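Local coordinates for protein isomerase prhC (Penicillium brasilianum, PDB 5X9J) that acts as an isomerase in the biosynthesis of paraherquonin, a fungal meroterpenoid with a highly congested hexacyclic skeleton, and works as a homodimer, at residues M46-L50 against R77-E81; A51-S56 against A139-I144; S65-L71 against S171-N175. All coordinates share one frame; numbering follows the deposited sequence.

Interaction 1 of 3, residues M46-L50 against R77-E81; sequences MEAVL and REYFE
Met46 and Phe80 supply the centre of this helix-to-helix contact, a worked example of a Met-aromatic pair joining two roughly antiparallel segments. The sulfur comes in at the ring edge: Met46 SD lies 3.6 Å from Phe80 CD1, and its direction from the ring centroid is 76° off the normal. Bends at chi2 (48°) and chi3 (51°) turn the end of Met46 so that CE sits 3.6 Å from Phe80 CB, near the plane of the ring. Val49 adds an oblique apolar touch farther round the same ring, CG1 to Phe80 CE1 at 4.0 Å.

Arg77 is met in two ways: a methyl over its flat cation and a methylene against its aliphatic chain. Leu50 CD1 lies over one face of the guanidinium, offset toward the rim and 3.4 Å from Arg77 NH1, while Met46 CG meets the aliphatic part of the Arg77 side chain at Arg77 CG (3.9 Å). The polar end of Arg77 is held within its own helix, where NH2 hydrogen-bonds Gln74.

Helix 46-51 thus lies between two others: Val49 and Ala48 touch Ile40 of helix 26-43, while on helix 73-86 Met46 touches Lys84 and Leu50 touches Asn73.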
loop_
_atom_site.group_PDB
_atom_site.type_symbol
_atom_site.label_atom_id
_atom_site.label_comp_id
_atom_site.label_asym_id
_atom_site.label_seq_id
_atom_site.Cartn_x
_atom_site.Cartn_y
_atom_site.Cartn_z
ATOM N N MET B 46 11.058 7.997 -21.008
ATOM C CA MET B 46 9.876 7.209 -21.347
ATOM C C MET B 46 10.243 5.941 -22.105
ATOM O O MET B 46 9.618 4.890 -21.914
ATOM C CB MET B 46 8.910 8.066 -22.168
ATOM C CG MET B 46 7.450 7.712 -21.995
ATOM S SD MET B 46 6.977 7.547 -20.252
ATOM C CE MET B 46 7.601 9.078 -19.531
ATOM N N GLU B 47 11.247 6.017 -22.978
ATOM C CA GLU B 47 11.611 4.838 -23.751
ATOM C C GLU B 47 12.214 3.771 -22.853
ATOM O O GLU B 47 11.940 2.581 -23.030
ATOM C CB GLU B 47 12.579 5.217 -24.874
ATOM C CG GLU B 47 12.192 6.485 -25.650
ATOM C CD GLU B 47 10.826 6.398 -26.324
ATOM O OE1 GLU B 47 10.373 5.274 -26.640
ATOM O OE2 GLU B 47 10.203 7.465 -26.540
ATOM N N ALA B 48 13.030 4.175 -21.877
ATOM C CA ALA B 48 13.559 3.211 -20.919
ATOM C C ALA B 48 12.447 2.610 -20.058
ATOM O O ALA B 48 12.502 1.422 -19.709
ATOM C CB ALA B 48 14.624 3.872 -20.043
ATOM N N VAL B 49 11.438 3.411 -19.696
ATOM C CA VAL B 49 10.291 2.887 -18.946
ATOM C C VAL B 49 9.674 1.717 -19.697
ATOM O O VAL B 49 9.560 0.605 -19.174
ATOM C CB VAL B 49 9.246 3.989 -18.695
ATOM C CG1 VAL B 49 7.927 3.376 -18.221
ATOM C CG2 VAL B 49 9.744 4.993 -17.678
ATOM N N LEU B 50 9.301 1.952 -20.953
ATOM C CA LEU B 50 8.629 0.924 -21.733
ATOM C C LEU B 50 9.547 -0.249 -22.041
ATOM O O LEU B 50 9.084 -1.396 -22.101
ATOM C CB LEU B 50 8.078 1.546 -23.010
ATOM C CG LEU B 50 6.987 2.541 -22.619
ATOM C CD1 LEU B 50 6.662 3.486 -23.750
ATOM C CD2 LEU B 50 5.741 1.792 -22.178
ATOM N N ARG B 77 2.118 5.353 -20.936
ATOM C CA ARG B 77 2.849 6.447 -21.564
ATOM C C ARG B 77 2.012 7.717 -21.586
ATOM O O ARG B 77 2.501 8.800 -21.242
ATOM C CB ARG B 77 3.279 6.063 -22.979
ATOM C CG ARG B 77 3.998 7.199 -23.726
ATOM C CD ARG B 77 4.721 6.682 -24.964
ATOM N NE ARG B 77 3.945 5.633 -25.619
ATOM C CZ ARG B 77 4.454 4.734 -26.455
ATOM N NH1 ARG B 77 5.752 4.757 -26.743
ATOM N NH2 ARG B 77 3.667 3.806 -26.995
ATOM N N GLU B 78 0.742 7.603 -21.988
ATOM C CA GLU B 78 -0.128 8.776 -21.997
ATOM C C GLU B 78 -0.278 9.357 -20.599
ATOM O O GLU B 78 -0.245 10.579 -20.421
ATOM C CB GLU B 78 -1.496 8.422 -22.581
ATOM C CG GLU B 78 -1.492 8.114 -24.077
ATOM C CD GLU B 78 -2.881 7.767 -24.614
ATOM O OE1 GLU B 78 -3.130 6.584 -24.945
ATOM O OE2 GLU B 78 -3.730 8.684 -24.699
ATOM N N TYR B 79 -0.432 8.497 -19.588
ATOM C CA TYR B 79 -0.565 9.002 -18.226
ATOM C C TYR B 79 0.693 9.739 -17.785
ATOM O O TYR B 79 0.611 10.809 -17.168
ATOM C CB TYR B 79 -0.886 7.864 -17.257
ATOM C CG TYR B 79 -0.892 8.318 -15.816
ATOM C CD1 TYR B 79 -1.962 9.031 -15.299
ATOM C CD2 TYR B 79 0.190 8.061 -14.979
ATOM C CE1 TYR B 79 -1.972 9.459 -13.982
ATOM C CE2 TYR B 79 0.192 8.484 -13.660
ATOM C CZ TYR B 79 -0.893 9.184 -13.167
ATOM O OH TYR B 79 -0.897 9.612 -11.857
ATOM N N PHE B 80 1.870 9.185 -18.098
ATOM C CA PHE B 80 3.112 9.848 -17.715
ATOM C C PHE B 80 3.278 11.192 -18.421
ATOM O O PHE B 80 3.835 12.134 -17.843
ATOM C CB PHE B 80 4.308 8.938 -17.995
ATOM C CG PHE B 80 4.480 7.826 -16.984
ATOM C CD1 PHE B 80 5.628 7.053 -16.969
ATOM C CD2 PHE B 80 3.492 7.555 -16.048
ATOM C CE1 PHE B 80 5.791 6.021 -16.038
ATOM C CE2 PHE B 80 3.647 6.525 -15.111
ATOM C CZ PHE B 80 4.797 5.760 -15.111
ATOM N N GLU B 81 2.802 11.308 -19.661
ATOM C CA GLU B 81 2.847 12.594 -20.343
ATOM C C GLU B 81 2.017 13.639 -19.605
ATOM O O GLU B 81 2.458 14.782 -19.436
ATOM C CB GLU B 81 2.366 12.446 -21.787
ATOM C CG GLU B 81 3.327 11.668 -22.679
ATOM C CD GLU B 81 4.737 12.249 -22.675
ATOM O OE1 GLU B 81 5.676 11.543 -22.230
ATOM O OE2 GLU B 81 4.905 13.414 -23.110
#

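Interaction 2 of 3, residues A51-S56 against A139-I144; sequences ALRTES and ALVDGI
Ile144 covers one face of the Arg53 guanidinium, its CD1 methyl centred over the plane and 3.5 Å from Arg53 CZ. Arg53 spans the distance with a chain extended from CG to NE that meets the isoleucine at about a right angle, and its NH1 makes a weak hydrogen bond to Thr59. The carboxylate of Asp142 is the second flat group; the backbone of Asp142 and Gly143 forms a classic beta bulge, both residues facing Gln133 of strand 124-134.

The backbone motif is a short parallel bridge between Arg53 and Val141, at the start of strand 141-148. Val141 N donates to Leu52 O (2.8 Å, 168° at the hydrogen), and Thr54 N donates to Val141 O (2.9 Å), tilted 31° from the carbonyl plane. The two bonds hold Arg53 between them, and Arg53 CA adds a CA-H...O contact to Val141 O at 3.3 Å.

Two leucines pack beside the bridge. Leu140 CD2 lies 3.3 Å from Ala51 O, whereas Leu52 CG meets Val141 CG2 at 4.2 Å; the Leu52 side chain also touches Leu33, Lys36 and Ile40 of helix 26-43.

Thr54 places its hydroxyl between backbone N and carbonyl carbon (chi1 65°), from where OG1 donates to the anti lone pair of Asp142 OD1 at 2.7 Å.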
loop_
_atom_site.group_PDB
_atom_site.type_symbol
_atom_site.label_atom_id
_atom_site.label_comp_id
_atom_site.label_asym_id
_atom_site.label_seq_id
_atom_site.Cartn_x
_atom_site.Cartn_y
_atom_site.Cartn_z
ATOM N N ALA B 51 10.844 0.006 -22.215
ATOM C CA ALA B 51 11.773 -1.077 -22.498
ATOM C C ALA B 51 11.945 -2.019 -21.312
ATOM O O ALA B 51 12.395 -3.155 -21.495
ATOM C CB ALA B 51 13.129 -0.506 -22.911
ATOM N N LEU B 52 11.621 -1.575 -20.100
ATOM C CA LEU B 52 11.699 -2.457 -18.943
ATOM C C LEU B 52 10.483 -3.377 -18.814
ATOM O O LEU B 52 10.526 -4.344 -18.046
ATOM C CB LEU B 52 11.871 -1.617 -17.674
ATOM C CG LEU B 52 12.247 -2.371 -16.398
ATOM C CD1 LEU B 52 13.605 -3.049 -16.563
ATOM C CD2 LEU B 52 12.232 -1.429 -15.198
ATOM N N ARG B 53 9.411 -3.114 -19.549
ATOM C CA ARG B 53 8.169 -3.857 -19.413
ATOM C C ARG B 53 7.992 -4.845 -20.557
ATOM O O ARG B 53 8.394 -4.583 -21.690
ATOM C CB ARG B 53 6.979 -2.903 -19.390
ATOM C CG ARG B 53 7.088 -1.884 -18.304
ATOM C CD ARG B 53 5.969 -0.890 -18.385
ATOM N NE ARG B 53 6.180 0.155 -17.396
ATOM C CZ ARG B 53 5.202 0.782 -16.756
ATOM N NH1 ARG B 53 3.926 0.441 -16.993
ATOM N NH2 ARG B 53 5.509 1.728 -15.870
ATOM N N THR B 54 7.369 -5.979 -20.250
ATOM C CA THR B 54 6.860 -6.831 -21.315
ATOM C C THR B 54 5.790 -6.084 -22.098
ATOM O O THR B 54 5.214 -5.095 -21.627
ATOM C CB THR B 54 6.274 -8.115 -20.744
ATOM O OG1 THR B 54 5.130 -7.790 -19.941
ATOM C CG2 THR B 54 7.299 -8.818 -19.884
ATOM N N GLU B 55 5.515 -6.569 -23.314
ATOM C CA GLU B 55 4.490 -5.937 -24.141
ATOM C C GLU B 55 3.112 -5.999 -23.492
ATOM O O GLU B 55 2.290 -5.100 -23.696
ATOM C CB GLU B 55 4.438 -6.589 -25.528
ATOM C CG GLU B 55 5.522 -6.101 -26.490
ATOM C CD GLU B 55 5.130 -6.269 -27.955
ATOM O OE1 GLU B 55 3.946 -6.590 -28.229
ATOM O OE2 GLU B 55 6.007 -6.076 -28.831
ATOM N N SER B 56 2.834 -7.044 -22.720
ATOM C CA SER B 56 1.524 -7.209 -22.106
ATOM C C SER B 56 1.471 -6.689 -20.668
ATOM O O SER B 56 0.490 -6.946 -19.969
ATOM C CB SER B 56 1.106 -8.681 -22.152
ATOM O OG SER B 56 2.075 -9.497 -21.524
ATOM N N ALA B 139 14.504 -10.075 -15.910
ATOM C CA ALA B 139 15.005 -8.943 -16.673
ATOM C C ALA B 139 13.930 -7.925 -17.002
ATOM O O ALA B 139 14.259 -6.758 -17.244
ATOM C CB ALA B 139 15.664 -9.415 -17.972
ATOM N N LEU B 140 12.659 -8.321 -17.005
ATOM C CA LEU B 140 11.584 -7.420 -17.383
ATOM C C LEU B 140 10.483 -7.438 -16.331
ATOM O O LEU B 140 10.356 -8.372 -15.538
ATOM C CB LEU B 140 11.001 -7.793 -18.750
ATOM C CG LEU B 140 11.953 -7.669 -19.942
ATOM C CD1 LEU B 140 11.391 -8.420 -21.135
ATOM C CD2 LEU B 140 12.156 -6.213 -20.300
ATOM N N VAL B 141 9.666 -6.395 -16.351
ATOM C CA VAL B 141 8.520 -6.284 -15.460
ATOM C C VAL B 141 7.276 -6.658 -16.253
ATOM O O VAL B 141 7.025 -6.097 -17.328
ATOM C CB VAL B 141 8.413 -4.868 -14.868
ATOM C CG1 VAL B 141 7.134 -4.732 -14.079
ATOM C CG2 VAL B 141 9.647 -4.560 -13.979
ATOM N N ASP B 142 6.505 -7.616 -15.736
ATOM C CA ASP B 142 5.292 -8.083 -16.401
ATOM C C ASP B 142 4.019 -7.642 -15.692
ATOM O O ASP B 142 2.933 -7.731 -16.281
ATOM C CB ASP B 142 5.318 -9.622 -16.522
ATOM C CG ASP B 142 4.165 -10.185 -17.371
ATOM O OD1 ASP B 142 3.860 -9.645 -18.462
ATOM O OD2 ASP B 142 3.553 -11.181 -16.928
ATOM N N GLY B 143 4.122 -7.163 -14.454
ATOM C CA GLY B 143 2.984 -6.645 -13.722
ATOM C C GLY B 143 3.422 -5.666 -12.647
ATOM O O GLY B 143 4.472 -5.847 -12.027
ATOM N N ILE B 144 2.631 -4.617 -12.434
ATOM C CA ILE B 144 2.927 -3.575 -11.455
ATOM C C ILE B 144 1.656 -3.304 -10.664
ATOM O O ILE B 144 0.604 -3.038 -11.251
ATOM C CB ILE B 144 3.411 -2.272 -12.125
ATOM C CG1 ILE B 144 4.640 -2.533 -12.992
ATOM C CG2 ILE B 144 3.703 -1.187 -11.073
ATOM C CD1 ILE B 144 4.855 -1.482 -14.085
HETATM O O HOH W 1 0.564 -8.927 -18.457
#

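Interaction 3 of 3, residues S65-L71 against S171-N175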
loop_
_atom_site.group_PDB
_atom_site.type_symbol
_atom_site.label_atom_id
_atom_site.label_comp_id
_atom_site.label_asym_id
_atom_site.label_seq_id
_atom_site.Cartn_x
_atom_site.Cartn_y
_atom_site.Cartn_z
ATOM N N SER B 65 -10.271 4.784 -3.995
ATOM C CA SER B 65 -10.728 6.163 -4.159
ATOM C C SER B 65 -10.395 6.712 -5.538
ATOM O O SER B 65 -10.942 7.745 -5.934
ATOM C CB SER B 65 -10.094 7.062 -3.095
ATOM O OG SER B 65 -10.674 6.778 -1.842
ATOM N N PHE B 66 -9.482 6.072 -6.250
ATOM C CA PHE B 66 -9.101 6.454 -7.595
ATOM C C PHE B 66 -9.385 5.286 -8.523
ATOM O O PHE B 66 -9.778 4.198 -8.087
ATOM C CB PHE B 66 -7.622 6.871 -7.648
ATOM C CG PHE B 66 -7.352 8.183 -6.966
ATOM C CD1 PHE B 66 -7.000 8.230 -5.629
ATOM C CD2 PHE B 66 -7.500 9.375 -7.657
ATOM C CE1 PHE B 66 -6.770 9.442 -5.000
ATOM C CE2 PHE B 66 -7.267 10.592 -7.036
ATOM C CZ PHE B 66 -6.904 10.628 -5.710
ATOM N N SER B 67 -9.204 5.526 -9.817
ATOM C CA SER B 67 -9.431 4.474 -10.796
ATOM C C SER B 67 -8.525 3.287 -10.504
ATOM O O SER B 67 -7.330 3.444 -10.219
ATOM C CB SER B 67 -9.175 4.989 -12.208
ATOM O OG SER B 67 -9.351 3.930 -13.131
ATOM N N THR B 68 -9.109 2.099 -10.546
ATOM C CA THR B 68 -8.377 0.857 -10.364
ATOM C C THR B 68 -8.353 0.032 -11.642
ATOM O O THR B 68 -7.902 -1.114 -11.623
ATOM C CB THR B 68 -8.978 0.047 -9.209
ATOM O OG1 THR B 68 -10.363 -0.195 -9.470
ATOM C CG2 THR B 68 -8.844 0.814 -7.884
ATOM N N ARG B 69 -8.805 0.595 -12.748
ATOM C CA ARG B 69 -8.705 -0.097 -14.027
ATOM C C ARG B 69 -7.239 -0.235 -14.421
ATOM O O ARG B 69 -6.507 0.758 -14.415
ATOM C CB ARG B 69 -9.469 0.657 -15.116
ATOM C CG ARG B 69 -9.399 -0.024 -16.484
ATOM C CD ARG B 69 -10.210 0.714 -17.558
ATOM N NE ARG B 69 -9.581 1.974 -17.952
ATOM C CZ ARG B 69 -8.610 2.077 -18.859
ATOM N NH1 ARG B 69 -8.150 0.993 -19.478
ATOM N NH2 ARG B 69 -8.101 3.268 -19.150
ATOM N N PRO B 70 -6.779 -1.434 -14.769
ATOM C CA PRO B 70 -5.373 -1.600 -15.152
ATOM C C PRO B 70 -5.048 -0.849 -16.434
ATOM O O PRO B 70 -5.871 -0.756 -17.346
ATOM C CB PRO B 70 -5.235 -3.114 -15.346
ATOM C CG PRO B 70 -6.634 -3.573 -15.670
ATOM C CD PRO B 70 -7.537 -2.695 -14.858
ATOM N N LEU B 71 -3.836 -0.309 -16.497
ATOM C CA LEU B 71 -3.370 0.422 -17.667
ATOM C C LEU B 71 -2.320 -0.392 -18.406
ATOM O O LEU B 71 -1.424 -0.966 -17.789
ATOM C CB LEU B 71 -2.782 1.779 -17.281
ATOM C CG LEU B 71 -3.684 2.792 -16.567
ATOM C CD1 LEU B 71 -2.958 4.125 -16.495
ATOM C CD2 LEU B 71 -5.011 2.938 -17.284
ATOM N N SER B 171 -8.680 12.620 -16.075
ATOM C CA SER B 171 -9.220 11.681 -17.050
ATOM C C SER B 171 -8.632 10.284 -16.883
ATOM O O SER B 171 -9.253 9.308 -17.312
ATOM C CB SER B 171 -8.989 12.206 -18.475
ATOM O OG SER B 171 -7.611 12.207 -18.806
ATOM N N TRP B 172 -7.464 10.163 -16.249
ATOM C CA TRP B 172 -6.891 8.867 -15.897
ATOM C C TRP B 172 -7.192 8.448 -14.462
ATOM O O TRP B 172 -7.406 7.262 -14.203
ATOM C CB TRP B 172 -5.372 8.883 -16.115
ATOM C CG TRP B 172 -5.005 9.015 -17.562
ATOM C CD1 TRP B 172 -4.564 10.140 -18.202
ATOM C CD2 TRP B 172 -5.084 7.991 -18.559
ATOM N NE1 TRP B 172 -4.353 9.874 -19.536
ATOM C CE2 TRP B 172 -4.668 8.563 -19.781
ATOM C CE3 TRP B 172 -5.466 6.643 -18.537
ATOM C CZ2 TRP B 172 -4.619 7.833 -20.970
ATOM C CZ3 TRP B 172 -5.417 5.918 -19.720
ATOM C CH2 TRP B 172 -4.997 6.517 -20.921
ATOM N N CYS B 173 -7.239 9.396 -13.525
ATOM C CA CYS B 173 -7.280 9.105 -12.094
ATOM C C CYS B 173 -8.682 8.884 -11.552
ATOM O O CYS B 173 -8.859 8.069 -10.642
ATOM C CB CYS B 173 -6.636 10.254 -11.301
ATOM S SG CYS B 173 -4.895 10.397 -11.566
ATOM N N ALA B 174 -9.671 9.617 -12.058
ATOM C CA ALA B 174 -10.987 9.641 -11.436
ATOM C C ALA B 174 -11.706 8.301 -11.590
ATOM O O ALA B 174 -11.427 7.508 -12.494
ATOM C CB ALA B 174 -11.847 10.755 -12.034
ATOM N N ASN B 175 -12.649 8.060 -10.686
ATOM C CA ASN B 175 -13.494 6.867 -10.733
ATOM C C ASN B 175 -14.424 6.852 -11.942
ATOM O O ASN B 175 -15.372 7.629 -12.009
ATOM C CB ASN B 175 -14.313 6.764 -9.449
ATOM C CG ASN B 175 -13.498 6.243 -8.299
ATOM O OD1 ASN B 175 -12.693 5.334 -8.474
ATOM N ND2 ASN B 175 -13.694 6.813 -7.114
HETATM O O HOH W 2 -11.695 9.466 -8.156
#
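Ser67 and Cys173 make the one backbone bond that ties the loop to the end of helix 167-173: Ser67 N donates to Cys173 O at 2.7 Å and 165°, approaching 30° away from the carbonyl plane. This is the tightly packed part. The same carbonyl oxygen lies at the edge of the Phe66 ring, near its plane, 3.5 Å from Phe66 CD2, and that ring carbon also meets Cys173 CB at 3.8 Å. One oxygen therefore receives an N-H and is lined by a ring edge. Ser67 CB packs beside it, 3.4 Å from Ala174 O, where the chain has just left the helix.

The two flanks are looser. At one, Leu71 CD2 comes obliquely to the indole of Trp172, 3.9 Å from its CZ3. Arg69 bends at chi3 (72°) to bring the edge of its guanidinium toward the same corner, with NH2 3.8 Å from Trp172 CZ3; its charge is paired through NH1 with Glu75. At the other, exposed flank, Asn175 lies along the backbone of Ser65 and Phe66, but its OD1 and Phe66 O are two acceptors 3.2 Å apart and form no bond. A water bridges the two segments, donating to Ser65 O and accepting from Asn175 N at 3.0 Å. Ser65 extends the contact to the dimer, hydrogen-bonding Asp149 of the second subunit.

Beyond the loop, Phe66 rests on helix 150-162, with a cation-pi contact to Lys153, and Trp172 and Cys173 touch helix 73-86, the former at Glu75 and Glu78, the latter at Tyr79.

Overall arrangement
Helix 73-86 relates the three contacts. It takes part in interaction 1, touches Arg53 of interaction 2 at Asn73 and Thr76, and meets helix 167-173 of interaction 3 through Glu78 and Tyr79. Helix 46-51 of interaction 1 runs straight into strand 53-54 of interaction 2, and the centres of these contacts are about 13 Å apart; that of interaction 3 lies about 17 Å and 20 Å from them. The first segments all come early, between 46 and 71, and their partners later, so the pairings cross. Interaction 2 lies at the sheet, interaction 1 joins two helices and interaction 3 a loop to a helix end; the curled sheet with its packed helices is consistent with an NTF2-like fold.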